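Long-range contact in N-acetyltransferase (Escherichia coli, PDB 6GTQ), which probably transfers an acetyl group from acetyl-CoA to an acceptor amine, as a GNAT-family N-acetyltransferase: residues H144-F152 and E160-K168. The protein carries 1 engineered substitution. Numbering follows the deposited sequence.
Sequences HTFFKSLGF and ENALFFPTK. Engineered in segment 144-152: F147 (natural residue Tyr).
The ring of F152 lies between two side chains: CB of F165 sits over one face, 3.9 Å from the ring centroid and 22° off the normal, a CH-pi contact, while CD1 of F147 covers the opposite face, offset toward the rim. L163 O meets the F152 ring at its edge. The F165 ring is not stacked on that of F152; centroids 5.3 Å apart and planes at 38° make the pair oblique. Instead, with CG roughly anti to its backbone N, F165 turns its ring edge to the chain turn, CD1 lying 3.3 Å from G151 O, in the ring plane, while its CB stays over F152. CD2 of L163 lies over one face of the H144 imidazole, near the rim, and K148 NZ is at that ring's edge, in plane.

L163 points from the strand toward helix segment 144-149 and buries more surface against the other segment than any other residue here, 125 Å². Its CB touches F152 CB at 3.5 Å, and its CD1 reaches F147 CB at 3.8 Å; F147 is an engineered residue, Tyr in the natural sequence. CD2 is also 3.9 Å from K148 CG.

No hydrogen bond joins the two segments; among the polar approaches is a bent CA-H...O contact, F152 CA to F164 O at 3.6 Å. G151, with positive phi, is the first residue to leave helical angles; bonds from F152 N to F147 O and from G151 N to K148 O identify a Schellman motif, which turns the chain so that F152 comes against the strand.

The axes of helix segment 144-149 and strand 162-166 come within 9.5 Å, with directions 14° apart. Strand 162-166 lies between 133-137 and 153-154 in the mixed sheet of the GNAT fold; V136 of the former and P154 of the latter touch L163, while M119 of helix 110-129 packs on F152 and F165.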
loop_
_atom_site.group_PDB
_atom_site.type_symbol
_atom_site.label_atom_id
_atom_site.label_comp_id
_atom_site.label_asym_id
_atom_site.label_seq_id
_atom_site.Cartn_x
_atom_site.Cartn_y
_atom_site.Cartn_z
ATOM N N HIS A 144 12.033 -2.250 2.634
ATOM C CA HIS A 144 11.869 -3.635 3.073
ATOM C C HIS A 144 11.816 -3.706 4.593
ATOM O O HIS A 144 11.012 -4.431 5.169
ATOM C CB HIS A 144 13.028 -4.476 2.547
ATOM C CG HIS A 144 12.803 -5.952 2.642
ATOM N ND1 HIS A 144 12.270 -6.690 1.609
ATOM C CD2 HIS A 144 13.053 -6.829 3.642
ATOM C CE1 HIS A 144 12.194 -7.958 1.972
ATOM N NE2 HIS A 144 12.662 -8.069 3.202
ATOM N N THR A 145 12.689 -2.943 5.233
ATOM C CA THR A 145 12.747 -2.834 6.692
ATOM C C THR A 145 11.434 -2.179 7.191
ATOM O O THR A 145 10.834 -2.671 8.153
ATOM C CB THR A 145 14.037 -2.087 7.105
ATOM O OG1 THR A 145 15.169 -2.809 6.606
ATOM C CG2 THR A 145 14.164 -1.899 8.614
ATOM N N PHE A 146 10.982 -1.101 6.510
ATOM C CA PHE A 146 9.742 -0.391 6.830
ATOM C C PHE A 146 8.524 -1.326 6.774
ATOM O O PHE A 146 7.709 -1.321 7.699
ATOM C CB PHE A 146 9.552 0.828 5.901
ATOM C CG PHE A 146 8.173 1.445 5.922
ATOM C CD1 PHE A 146 7.790 2.297 6.951
ATOM C CD2 PHE A 146 7.263 1.189 4.902
ATOM C CE1 PHE A 146 6.513 2.869 6.965
ATOM C CE2 PHE A 146 5.987 1.749 4.928
ATOM C CZ PHE A 146 5.625 2.595 5.950
ATOM N N PHE A 147 8.403 -2.123 5.697
ATOM C CA PHE A 147 7.289 -3.049 5.548
ATOM C C PHE A 147 7.359 -4.188 6.561
ATOM O O PHE A 147 6.314 -4.567 7.086
ATOM C CB PHE A 147 7.128 -3.531 4.098
ATOM C CG PHE A 147 6.592 -2.440 3.193
ATOM C CD1 PHE A 147 5.353 -1.854 3.440
ATOM C CD2 PHE A 147 7.316 -2.014 2.085
ATOM C CE1 PHE A 147 4.868 -0.832 2.619
ATOM C CE2 PHE A 147 6.829 -0.997 1.260
ATOM C CZ PHE A 147 5.613 -0.404 1.538
ATOM N N LYS A 148 8.585 -4.658 6.910
ATOM C CA LYS A 148 8.812 -5.688 7.933
ATOM C C LYS A 148 8.366 -5.197 9.316
ATOM O O LYS A 148 7.782 -5.973 10.070
ATOM C CB LYS A 148 10.288 -6.125 7.982
ATOM C CG LYS A 148 10.648 -7.237 7.009
ATOM C CD LYS A 148 11.801 -8.070 7.533
ATOM C CE LYS A 148 12.983 -8.103 6.592
ATOM N NZ LYS A 148 13.934 -6.980 6.833
ATOM N N SER A 149 8.618 -3.903 9.636
ATOM C CA SER A 149 8.236 -3.273 10.912
ATOM C C SER A 149 6.716 -3.099 11.043
ATOM O O SER A 149 6.197 -2.973 12.156
ATOM C CB SER A 149 8.962 -1.945 11.112
ATOM O OG SER A 149 8.477 -0.938 10.240
ATOM N N LEU A 150 6.007 -3.107 9.904
ATOM C CA LEU A 150 4.558 -3.019 9.868
ATOM C C LEU A 150 3.918 -4.408 9.951
ATOM O O LEU A 150 2.701 -4.495 10.075
ATOM C CB LEU A 150 4.083 -2.264 8.627
ATOM C CG LEU A 150 4.379 -0.768 8.560
ATOM C CD1 LEU A 150 3.714 -0.169 7.337
ATOM C CD2 LEU A 150 3.905 -0.037 9.819
ATOM N N GLY A 151 4.738 -5.465 9.905
ATOM C CA GLY A 151 4.296 -6.851 10.037
ATOM C C GLY A 151 4.160 -7.656 8.758
ATOM O O GLY A 151 3.626 -8.772 8.787
ATOM N N PHE A 152 4.631 -7.107 7.621
ATOM C CA PHE A 152 4.573 -7.820 6.341
ATOM C C PHE A 152 5.581 -8.978 6.344
ATOM O O PHE A 152 6.682 -8.834 6.879
ATOM C CB PHE A 152 4.829 -6.871 5.170
ATOM C CG PHE A 152 3.688 -5.963 4.781
ATOM C CD1 PHE A 152 3.402 -4.819 5.518
ATOM C CD2 PHE A 152 2.959 -6.197 3.621
ATOM C CE1 PHE A 152 2.380 -3.954 5.128
ATOM C CE2 PHE A 152 1.920 -5.343 3.242
ATOM C CZ PHE A 152 1.645 -4.221 3.992
ATOM N N GLU A 160 11.772 -11.823 -3.759
ATOM C CA GLU A 160 12.551 -11.068 -2.765
ATOM C C GLU A 160 12.074 -9.638 -2.519
ATOM O O GLU A 160 12.237 -9.136 -1.406
ATOM C CB GLU A 160 14.037 -11.056 -3.145
ATOM C CG GLU A 160 14.879 -12.030 -2.339
ATOM C CD GLU A 160 16.231 -12.413 -2.919
ATOM O OE1 GLU A 160 16.731 -13.504 -2.561
ATOM O OE2 GLU A 160 16.791 -11.635 -3.729
ATOM N N ASN A 161 11.501 -8.983 -3.554
ATOM C CA ASN A 161 10.996 -7.610 -3.486
ATOM C C ASN A 161 9.537 -7.522 -3.038
ATOM O O ASN A 161 8.991 -6.421 -2.945
ATOM C CB ASN A 161 11.207 -6.874 -4.824
ATOM C CG ASN A 161 12.653 -6.700 -5.230
ATOM O OD1 ASN A 161 13.080 -7.169 -6.289
ATOM N ND2 ASN A 161 13.441 -6.014 -4.406
ATOM N N ALA A 162 8.902 -8.671 -2.769
ATOM C CA ALA A 162 7.514 -8.720 -2.318
ATOM C C ALA A 162 7.391 -9.133 -0.851
ATOM O O ALA A 162 8.172 -9.947 -0.354
ATOM C CB ALA A 162 6.690 -9.639 -3.210
ATOM N N LEU A 163 6.424 -8.528 -0.159
ATOM C CA LEU A 163 6.090 -8.803 1.235
ATOM C C LEU A 163 4.584 -9.015 1.307
ATOM O O LEU A 163 3.833 -8.334 0.593
ATOM C CB LEU A 163 6.511 -7.661 2.165
ATOM C CG LEU A 163 7.998 -7.430 2.323
ATOM C CD1 LEU A 163 8.412 -6.151 1.622
ATOM C CD2 LEU A 163 8.382 -7.395 3.789
ATOM N N PHE A 164 4.141 -9.955 2.155
ATOM C CA PHE A 164 2.726 -10.297 2.261
ATOM C C PHE A 164 2.082 -10.023 3.625
ATOM O O PHE A 164 2.674 -10.321 4.663
ATOM C CB PHE A 164 2.510 -11.769 1.856
ATOM C CG PHE A 164 1.086 -12.255 1.965
ATOM C CD1 PHE A 164 0.114 -11.812 1.078
ATOM C CD2 PHE A 164 0.714 -13.155 2.958
ATOM C CE1 PHE A 164 -1.200 -12.274 1.171
ATOM C CE2 PHE A 164 -0.606 -13.590 3.069
ATOM C CZ PHE A 164 -1.552 -13.151 2.170
ATOM N N PHE A 165 0.831 -9.510 3.597
ATOM C CA PHE A 165 0.004 -9.281 4.775
ATOM C C PHE A 165 -1.411 -9.864 4.545
ATOM O O PHE A 165 -2.101 -9.436 3.613
ATOM C CB PHE A 165 -0.047 -7.800 5.148
ATOM C CG PHE A 165 -0.298 -7.541 6.614
ATOM C CD1 PHE A 165 0.691 -7.782 7.561
ATOM C CD2 PHE A 165 -1.514 -7.025 7.046
ATOM C CE1 PHE A 165 0.461 -7.525 8.912
ATOM C CE2 PHE A 165 -1.728 -6.732 8.394
ATOM C CZ PHE A 165 -0.744 -6.990 9.317
ATOM N N PRO A 166 -1.849 -10.865 5.347
ATOM C CA PRO A 166 -3.182 -11.453 5.121
ATOM C C PRO A 166 -4.353 -10.561 5.538
ATOM O O PRO A 166 -4.190 -9.686 6.381
ATOM C CB PRO A 166 -3.142 -12.775 5.910
ATOM C CG PRO A 166 -1.769 -12.875 6.486
ATOM C CD PRO A 166 -1.165 -11.514 6.480
ATOM N N THR A 167 -5.547 -10.795 4.949
ATOM C CA THR A 167 -6.760 -10.024 5.266
ATOM C C THR A 167 -7.186 -10.213 6.728
ATOM O O THR A 167 -7.642 -9.251 7.349
ATOM C CB THR A 167 -7.886 -10.314 4.268
ATOM O OG1 THR A 167 -7.391 -10.060 2.960
ATOM C CG2 THR A 167 -9.118 -9.440 4.501
ATOM N N LYS A 168 -6.991 -11.428 7.284
ATOM C CA LYS A 168 -7.337 -11.749 8.664
ATOM C C LYS A 168 -6.575 -10.884 9.672
ATOM O O LYS A 168 -7.149 -10.493 10.691
ATOM C CB LYS A 168 -7.191 -13.252 8.938
ATOM C CG LYS A 168 -8.541 -13.950 9.093
ATOM C CD LYS A 168 -8.498 -15.436 8.724
ATOM C CE LYS A 168 -9.867 -16.069 8.830
ATOM N NZ LYS A 168 -9.923 -17.404 8.173
#